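Local coordinates for bifunctional cytochrome P450/NADPH--P450 reductase (Deinococcus aerius, PDB 7F3H), which acts as a self-sufficient cytochrome P450 monooxygenase that probably hydroxylates its substrates at a heme iron, using electrons passed from NADPH through its fused reductase, at residues Asp88-Ser93 with Arg258-Thr263; Trp100-Arg105 with Glu250-Glu255. All blocks are in the same frame, centred on the assembly; numbering follows the deposited sequence.

Contact 1: residues Asp88-Ser93 with Arg258-Thr263; sequences DGLFTS and RYQVMT. With HEM (protoporphyrin IX containing Fe), chain E.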
loop_
_atom_site.group_PDB
_atom_site.type_symbol
_atom_site.label_atom_id
_atom_site.label_comp_id
_atom_site.label_asym_id
_atom_site.label_seq_id
_atom_site.Cartn_x
_atom_site.Cartn_y
_atom_site.Cartn_z
ATOM N N ASP A 88 -2.590 -4.082 18.579
ATOM C CA ASP A 88 -3.941 -3.613 18.345
ATOM C C ASP A 88 -3.925 -2.199 17.768
ATOM O O ASP A 88 -4.754 -1.360 18.118
ATOM C CB ASP A 88 -4.794 -3.723 19.612
ATOM C CG ASP A 88 -4.243 -2.953 20.783
ATOM O OD1 ASP A 88 -3.252 -2.198 20.634
ATOM O OD2 ASP A 88 -4.816 -3.118 21.883
ATOM N N GLY A 89 -2.937 -1.916 16.942
ATOM C CA GLY A 89 -3.006 -0.782 16.043
ATOM C C GLY A 89 -4.120 -0.970 15.032
ATOM O O GLY A 89 -4.788 -2.004 14.975
ATOM N N LEU A 90 -4.342 0.096 14.241
ATOM C CA LEU A 90 -5.503 0.169 13.353
ATOM C C LEU A 90 -5.527 -0.947 12.314
ATOM O O LEU A 90 -6.610 -1.357 11.879
ATOM C CB LEU A 90 -5.511 1.507 12.636
ATOM C CG LEU A 90 -5.914 2.663 13.528
ATOM C CD1 LEU A 90 -5.879 3.956 12.746
ATOM C CD2 LEU A 90 -7.287 2.369 14.074
ATOM N N PHE A 91 -4.354 -1.434 11.869
ATOM C CA PHE A 91 -4.345 -2.358 10.742
ATOM C C PHE A 91 -4.614 -3.774 11.207
ATOM O O PHE A 91 -5.238 -4.560 10.481
ATOM C CB PHE A 91 -3.009 -2.291 10.006
ATOM C CG PHE A 91 -2.947 -3.103 8.727
ATOM C CD1 PHE A 91 -3.433 -2.591 7.525
ATOM C CD2 PHE A 91 -2.353 -4.366 8.711
ATOM C CE1 PHE A 91 -3.338 -3.333 6.336
ATOM C CE2 PHE A 91 -2.267 -5.109 7.532
ATOM C CZ PHE A 91 -2.767 -4.594 6.344
ATOM N N THR A 92 -4.223 -4.092 12.437
ATOM C CA THR A 92 -4.217 -5.476 12.888
ATOM C C THR A 92 -5.155 -5.715 14.066
ATOM O O THR A 92 -5.033 -6.738 14.733
ATOM C CB THR A 92 -2.783 -5.903 13.229
ATOM O OG1 THR A 92 -2.222 -4.991 14.175
ATOM C CG2 THR A 92 -1.907 -5.875 11.974
ATOM N N SER A 93 -6.119 -4.830 14.297
ATOM C CA SER A 93 -7.086 -4.996 15.379
ATOM C C SER A 93 -8.484 -5.206 14.825
ATOM O O SER A 93 -8.819 -4.739 13.731
ATOM C CB SER A 93 -7.099 -3.778 16.308
ATOM O OG SER A 93 -7.176 -2.594 15.548
ATOM N N ARG A 258 2.759 3.168 20.518
ATOM C CA ARG A 258 3.876 2.522 19.833
ATOM C C ARG A 258 3.346 1.612 18.737
ATOM O O ARG A 258 3.892 1.589 17.622
ATOM C CB ARG A 258 4.782 1.753 20.805
ATOM C CG ARG A 258 5.263 0.450 20.209
ATOM C CD ARG A 258 6.287 -0.261 21.032
ATOM N NE ARG A 258 5.781 -0.933 22.233
ATOM C CZ ARG A 258 5.169 -2.118 22.238
ATOM N NH1 ARG A 258 4.947 -2.748 21.110
ATOM N NH2 ARG A 258 4.761 -2.674 23.376
ATOM N N TYR A 259 2.265 0.873 19.039
ATOM C CA TYR A 259 1.624 0.022 18.042
ATOM C C TYR A 259 1.203 0.822 16.808
ATOM O O TYR A 259 1.440 0.393 15.671
ATOM C CB TYR A 259 0.424 -0.671 18.664
ATOM C CG TYR A 259 0.792 -1.891 19.449
ATOM C CD1 TYR A 259 1.910 -2.657 19.104
ATOM C CD2 TYR A 259 0.022 -2.307 20.534
ATOM C CE1 TYR A 259 2.245 -3.787 19.834
ATOM C CE2 TYR A 259 0.361 -3.443 21.255
ATOM C CZ TYR A 259 1.464 -4.169 20.898
ATOM O OH TYR A 259 1.776 -5.288 21.614
ATOM N N GLN A 260 0.646 2.016 17.007
ATOM C CA GLN A 260 0.257 2.839 15.864
ATOM C C GLN A 260 1.481 3.281 15.069
ATOM O O GLN A 260 1.450 3.295 13.831
ATOM C CB GLN A 260 -0.549 4.067 16.309
ATOM C CG GLN A 260 -1.849 3.788 17.101
ATOM C CD GLN A 260 -2.805 2.791 16.447
ATOM O OE1 GLN A 260 -2.741 2.522 15.235
ATOM N NE2 GLN A 260 -3.702 2.229 17.260
ATOM N N VAL A 261 2.560 3.678 15.756
ATOM C CA VAL A 261 3.784 4.048 15.034
ATOM C C VAL A 261 4.280 2.878 14.179
ATOM O O VAL A 261 4.580 3.026 12.975
ATOM C CB VAL A 261 4.859 4.548 16.015
ATOM C CG1 VAL A 261 6.238 4.547 15.342
ATOM C CG2 VAL A 261 4.468 5.924 16.542
ATOM N N MET A 262 4.357 1.691 14.790
ATOM C CA MET A 262 4.738 0.496 14.040
ATOM C C MET A 262 3.801 0.286 12.852
ATOM O O MET A 262 4.247 -0.059 11.760
ATOM C CB MET A 262 4.728 -0.739 14.946
ATOM C CG MET A 262 5.833 -0.808 16.013
ATOM S SD MET A 262 7.488 -0.588 15.350
ATOM C CE MET A 262 7.562 -1.889 14.087
ATOM N N THR A 263 2.503 0.549 13.051
ATOM C CA THR A 263 1.478 0.350 12.032
ATOM C C THR A 263 1.702 1.281 10.842
ATOM O O THR A 263 1.638 0.854 9.683
ATOM C CB THR A 263 0.092 0.567 12.679
ATOM O OG1 THR A 263 -0.092 -0.388 13.727
ATOM C CG2 THR A 263 -1.046 0.384 11.692
HETATM C CHA HEM E . -5.465 0.155 5.446
HETATM C CHB HEM E . -2.055 3.337 6.812
HETATM C CHC HEM E . -0.656 3.799 2.166
HETATM C CHD HEM E . -3.863 0.407 0.857
HETATM C C1A HEM E . -4.672 0.976 6.209
HETATM C C2A HEM E . -4.722 1.085 7.652
HETATM C C3A HEM E . -3.811 1.988 8.047
HETATM C C4A HEM E . -3.092 2.425 6.860
HETATM C CMA HEM E . -3.528 2.431 9.505
HETATM C CAA HEM E . -5.752 0.356 8.530
HETATM C CBA HEM E . -6.944 1.302 8.714
HETATM C CGA HEM E . -8.010 0.721 9.644
HETATM O O1A HEM E . -8.460 1.495 10.532
HETATM O O2A HEM E . -8.358 -0.499 9.621
HETATM C C1B HEM E . -1.399 3.779 5.682
HETATM C C2B HEM E . -0.352 4.792 5.627
HETATM C C3B HEM E . -0.013 4.945 4.334
HETATM C C4B HEM E . -0.774 3.989 3.551
HETATM C CMB HEM E . 0.159 5.578 6.851
HETATM C CAB HEM E . 1.079 5.813 3.671
HETATM C CBB HEM E . 1.992 6.529 4.333
HETATM C C1C HEM E . -1.388 2.911 1.395
HETATM C C2C HEM E . -1.330 2.748 -0.064
HETATM C C3C HEM E . -2.225 1.788 -0.362
HETATM C C4C HEM E . -2.883 1.361 0.836
HETATM C CMC HEM E . -0.377 3.516 -1.026
HETATM C CAC HEM E . -2.647 1.171 -1.688
HETATM C CBC HEM E . -2.134 1.566 -2.844
HETATM C C1D HEM E . -4.573 0.037 1.982
HETATM C C2D HEM E . -5.608 -0.993 2.041
HETATM C C3D HEM E . -6.033 -1.038 3.303
HETATM C C4D HEM E . -5.295 -0.077 4.097
HETATM C CMD HEM E . -6.138 -1.863 0.872
HETATM C CAD HEM E . -7.109 -1.982 3.807
HETATM C CBD HEM E . -6.344 -3.225 4.176
HETATM C CGD HEM E . -7.264 -4.331 4.565
HETATM O O1D HEM E . -6.729 -5.254 5.227
HETATM O O2D HEM E . -8.492 -4.296 4.227
HETATM N NA HEM E . -3.647 1.785 5.770
HETATM N NB HEM E . -1.638 3.323 4.408
HETATM N NC HEM E . -2.337 2.033 1.902
HETATM N ND HEM E . -4.415 0.571 3.251
HETATM FE FE HEM E . -3.126 1.979 3.799
HETATM O O HOH W 1 -1.691 -2.495 13.045
#
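The carboxylate of D88 and the ring of Y259 cross almost perpendicularly, their planes 87° apart, with D88 OD1 3.3 Å from Y259 CD2. F91 turns its ring toward the heme: HEM CHA lies in plane at the ring edge, and F91 CE1 comes within 3.7 Å of HEM CBD on a propionate arm. With F91 CG anti to the backbone N (chi1 -174°), the ring swings away from helix 254-285 and leaves CB to meet T263 CG2 at 3.7 Å.

The amide of Q260 does the polar work. Q260 OE1 takes the N-H of L90 N at 3.1 Å, in the carbonyl plane and on a lone pair, while NE2 bonds to N256, whose side-chain ND2 bonds to D88 O. Bonded at both ends, the Q260 amide is fixed in rotation, with its NE2 3.3 Å from G89 CA. With a leucine here, L90 N would probably be left without this acceptor and N256 OD1 without this donor, weakening the tie between loop and helix.

T263 OG1 bonds within its own helix to Y259 O at 2.6 Å, from above the carbonyl plane, and accepts from a water that also donates to T92 OG1. One direct hydrogen bond and one water bridge thus join loop 88-93, between the B' and C helices of the P450 fold, to helix 254-285.

Contact 2: residues Trp100-Arg105 with Glu250-Glu255; sequences WGKAHR and ERLSDE. With HEM (protoporphyrin IX containing Fe), chain E.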
loop_
_atom_site.group_PDB
_atom_site.type_symbol
_atom_site.label_atom_id
_atom_site.label_comp_id
_atom_site.label_asym_id
_atom_site.label_seq_id
_atom_site.Cartn_x
_atom_site.Cartn_y
_atom_site.Cartn_z
ATOM N N TRP A 100 -9.328 0.016 18.652
ATOM C CA TRP A 100 -9.547 0.334 17.247
ATOM C C TRP A 100 -10.376 1.605 17.116
ATOM O O TRP A 100 -9.937 2.585 16.503
ATOM C CB TRP A 100 -10.212 -0.810 16.479
ATOM C CG TRP A 100 -10.379 -0.359 15.035
ATOM C CD1 TRP A 100 -9.443 -0.448 14.037
ATOM C CD2 TRP A 100 -11.511 0.326 14.451
ATOM N NE1 TRP A 100 -9.927 0.103 12.878
ATOM C CE2 TRP A 100 -11.193 0.582 13.098
ATOM C CE3 TRP A 100 -12.756 0.731 14.937
ATOM C CZ2 TRP A 100 -12.082 1.228 12.217
ATOM C CZ3 TRP A 100 -13.644 1.371 14.057
ATOM C CH2 TRP A 100 -13.299 1.610 12.713
ATOM N N GLY A 101 -11.590 1.591 17.690
ATOM C CA GLY A 101 -12.437 2.770 17.667
ATOM C C GLY A 101 -11.724 3.998 18.185
ATOM O O GLY A 101 -11.794 5.071 17.572
ATOM N N LYS A 102 -10.994 3.850 19.300
ATOM C CA LYS A 102 -10.313 5.001 19.894
ATOM C C LYS A 102 -9.305 5.597 18.914
ATOM O O LYS A 102 -9.365 6.793 18.574
ATOM C CB LYS A 102 -9.620 4.591 21.197
ATOM C CG LYS A 102 -10.533 4.456 22.401
ATOM C CD LYS A 102 -9.817 3.792 23.595
ATOM C CE LYS A 102 -8.623 4.605 24.111
ATOM N NZ LYS A 102 -8.085 4.156 25.458
ATOM N N ALA A 103 -8.352 4.769 18.462
ATOM C CA ALA A 103 -7.344 5.229 17.508
ATOM C C ALA A 103 -7.989 5.792 16.255
ATOM O O ALA A 103 -7.601 6.858 15.784
ATOM C CB ALA A 103 -6.395 4.086 17.151
ATOM N N HIS A 104 -8.989 5.102 15.717
ATOM C CA HIS A 104 -9.651 5.552 14.501
ATOM C C HIS A 104 -10.166 6.978 14.674
ATOM O O HIS A 104 -9.829 7.884 13.892
ATOM C CB HIS A 104 -10.788 4.571 14.158
ATOM C CG HIS A 104 -11.610 4.975 12.971
ATOM N ND1 HIS A 104 -11.086 5.067 11.697
ATOM C CD2 HIS A 104 -12.914 5.333 12.869
ATOM C CE1 HIS A 104 -12.037 5.451 10.862
ATOM N NE2 HIS A 104 -13.153 5.623 11.549
ATOM N N ARG A 105 -10.976 7.204 15.716
ATOM C CA ARG A 105 -11.563 8.527 15.898
ATOM C C ARG A 105 -10.503 9.573 16.224
ATOM O O ARG A 105 -10.633 10.723 15.811
ATOM C CB ARG A 105 -12.641 8.466 16.963
ATOM C CG ARG A 105 -13.843 7.618 16.532
ATOM C CD ARG A 105 -14.899 7.655 17.606
ATOM N NE ARG A 105 -14.473 7.044 18.872
ATOM C CZ ARG A 105 -14.673 5.764 19.184
ATOM N NH1 ARG A 105 -15.276 4.957 18.312
ATOM N NH2 ARG A 105 -14.279 5.291 20.369
ATOM N N GLU A 250 -10.969 9.307 26.564
ATOM C CA GLU A 250 -9.707 8.660 26.899
ATOM C C GLU A 250 -8.604 8.983 25.895
ATOM O O GLU A 250 -8.860 9.197 24.711
ATOM C CB GLU A 250 -9.920 7.142 26.946
ATOM C CG GLU A 250 -10.919 6.698 28.025
ATOM C CD GLU A 250 -11.171 5.197 28.029
ATOM O OE1 GLU A 250 -10.210 4.426 27.821
ATOM O OE2 GLU A 250 -12.333 4.789 28.254
ATOM N N ARG A 251 -7.364 9.010 26.385
ATOM C CA ARG A 251 -6.198 9.092 25.519
ATOM C C ARG A 251 -5.748 7.686 25.132
ATOM O O ARG A 251 -6.190 6.680 25.704
ATOM C CB ARG A 251 -5.045 9.836 26.195
ATOM C CG ARG A 251 -5.186 11.350 26.236
ATOM C CD ARG A 251 -3.952 12.029 26.819
ATOM N NE ARG A 251 -3.817 11.778 28.257
ATOM C CZ ARG A 251 -2.978 10.892 28.807
ATOM N NH1 ARG A 251 -2.162 10.164 28.046
ATOM N NH2 ARG A 251 -2.942 10.745 30.132
ATOM N N LEU A 252 -4.882 7.615 24.123
ATOM C CA LEU A 252 -4.301 6.335 23.770
ATOM C C LEU A 252 -3.240 5.984 24.804
ATOM O O LEU A 252 -2.507 6.865 25.259
ATOM C CB LEU A 252 -3.700 6.401 22.363
ATOM C CG LEU A 252 -4.667 6.547 21.182
ATOM C CD1 LEU A 252 -3.899 6.449 19.900
ATOM C CD2 LEU A 252 -5.732 5.480 21.200
ATOM N N SER A 253 -3.184 4.704 25.203
ATOM C CA SER A 253 -2.082 4.192 26.022
ATOM C C SER A 253 -0.747 4.318 25.296
ATOM O O SER A 253 -0.678 4.405 24.064
ATOM C CB SER A 253 -2.303 2.736 26.414
ATOM O OG SER A 253 -1.979 1.856 25.354
ATOM N N ASP A 254 0.336 4.223 26.075
ATOM C CA ASP A 254 1.673 4.293 25.484
ATOM C C ASP A 254 1.943 3.061 24.622
ATOM O O ASP A 254 2.502 3.176 23.520
ATOM C CB ASP A 254 2.739 4.441 26.581
ATOM C CG ASP A 254 2.833 5.877 27.174
ATOM O OD1 ASP A 254 2.341 6.885 26.592
ATOM O OD2 ASP A 254 3.442 5.983 28.254
ATOM N N GLU A 255 1.506 1.886 25.091
ATOM C CA GLU A 255 1.646 0.670 24.301
ATOM C C GLU A 255 0.962 0.845 22.951
ATOM O O GLU A 255 1.555 0.603 21.894
ATOM C CB GLU A 255 0.984 -0.508 25.022
ATOM C CG GLU A 255 1.445 -1.847 24.533
ATOM C CD GLU A 255 0.542 -2.976 24.945
ATOM O OE1 GLU A 255 -0.618 -2.699 25.261
ATOM O OE2 GLU A 255 0.996 -4.138 25.004
HETATM C CHA HEM E . -5.465 0.155 5.446
HETATM C CHB HEM E . -2.055 3.337 6.812
HETATM C CHC HEM E . -0.656 3.799 2.166
HETATM C CHD HEM E . -3.863 0.407 0.857
HETATM C C1A HEM E . -4.672 0.976 6.209
HETATM C C2A HEM E . -4.722 1.085 7.652
HETATM C C3A HEM E . -3.811 1.988 8.047
HETATM C C4A HEM E . -3.092 2.425 6.860
HETATM C CMA HEM E . -3.528 2.431 9.505
HETATM C CAA HEM E . -5.752 0.356 8.530
HETATM C CBA HEM E . -6.944 1.302 8.714
HETATM C CGA HEM E . -8.010 0.721 9.644
HETATM O O1A HEM E . -8.460 1.495 10.532
HETATM O O2A HEM E . -8.358 -0.499 9.621
HETATM C C1B HEM E . -1.399 3.779 5.682
HETATM C C2B HEM E . -0.352 4.792 5.627
HETATM C C3B HEM E . -0.013 4.945 4.334
HETATM C C4B HEM E . -0.774 3.989 3.551
HETATM C CMB HEM E . 0.159 5.578 6.851
HETATM C CAB HEM E . 1.079 5.813 3.671
HETATM C CBB HEM E . 1.992 6.529 4.333
HETATM C C1C HEM E . -1.388 2.911 1.395
HETATM C C2C HEM E . -1.330 2.748 -0.064
HETATM C C3C HEM E . -2.225 1.788 -0.362
HETATM C C4C HEM E . -2.883 1.361 0.836
HETATM C CMC HEM E . -0.377 3.516 -1.026
HETATM C CAC HEM E . -2.647 1.171 -1.688
HETATM C CBC HEM E . -2.134 1.566 -2.844
HETATM C C1D HEM E . -4.573 0.037 1.982
HETATM C C2D HEM E . -5.608 -0.993 2.041
HETATM C C3D HEM E . -6.033 -1.038 3.303
HETATM C C4D HEM E . -5.295 -0.077 4.097
HETATM C CMD HEM E . -6.138 -1.863 0.872
HETATM C CAD HEM E . -7.109 -1.982 3.807
HETATM C CBD HEM E . -6.344 -3.225 4.176
HETATM C CGD HEM E . -7.264 -4.331 4.565
HETATM O O1D HEM E . -6.729 -5.254 5.227
HETATM O O2D HEM E . -8.492 -4.296 4.227
HETATM N NA HEM E . -3.647 1.785 5.770
HETATM N NB HEM E . -1.638 3.323 4.408
HETATM N NC HEM E . -2.337 2.033 1.902
HETATM N ND HEM E . -4.415 0.571 3.251
HETATM FE FE HEM E . -3.126 1.979 3.799
HETATM O O HOH W 2 -5.185 3.056 25.040
#
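Helix 98-107, the C helix of the cytochrome P450 fold, meets the turn leading into the long helix 254-285 through K102 and A103 on its side and E250, R251 and L252 on the other. The ammonium of K102 carries the polar part. K102 NZ bonds to R251 O at 3.2 Å, tilted 33° from the carbonyl plane, and forms a salt bridge with E250 OE1, again at 3.2 Å, coming from above the carboxylate plane. A bend at chi3 (62°) in the lysine chain brings NZ between these two acceptors, whereas E250 runs out extended beyond CG. A water takes a third bond from NZ and also accepts from S253 N at 2.6 Å, so NZ grips the turn directly at E250 and R251 and, through the water, at S253 N. S253 itself is the N-cap, its OG accepting from the backbone N of N256.

Beside the lysine's polar end the contact is apolar. L252 CD2 sits 4.0 Å from K102 CB and also touches the backbone and methyl of A103, packing the turn against the C helix.

The same helix is a heme-binding element. Two residues before K102, W100 directs NE1 to HEM O1A at 3.1 Å, with the propionate lying at the edge of the indole, an interaction well known from the C helix of P450s. H104 CB lies over one face of the indole, offset toward its rim. G101 O sits over the centre of the R105 guanidinium, 3.4 Å above its plane, and the salt bridge of R105 to D245 lies outside the contact.

Contacts 1 and 2 lie about 10 Å apart, centre to centre, and share helix 254-285: contact 2 grips the turn that starts it, contact 1 its next turns. They touch directly, Q260 NE2 packing 3.3 Å from A103 CB and L90 CD2 3.5 Å from W100 CD1, so loop 88-93, the C helix and helix 254-285 meet one another, with L90 on the C helix and G89 against Q260. Both reach the heme. L90 CB stands 3.6 Å from HEM O1A, the propionate oxygen that W100 holds, while F91 packs by the other propionate. K73 and R403 add to this: each bonds to the heme, K73 also to F91 O and R403 also to S93 O.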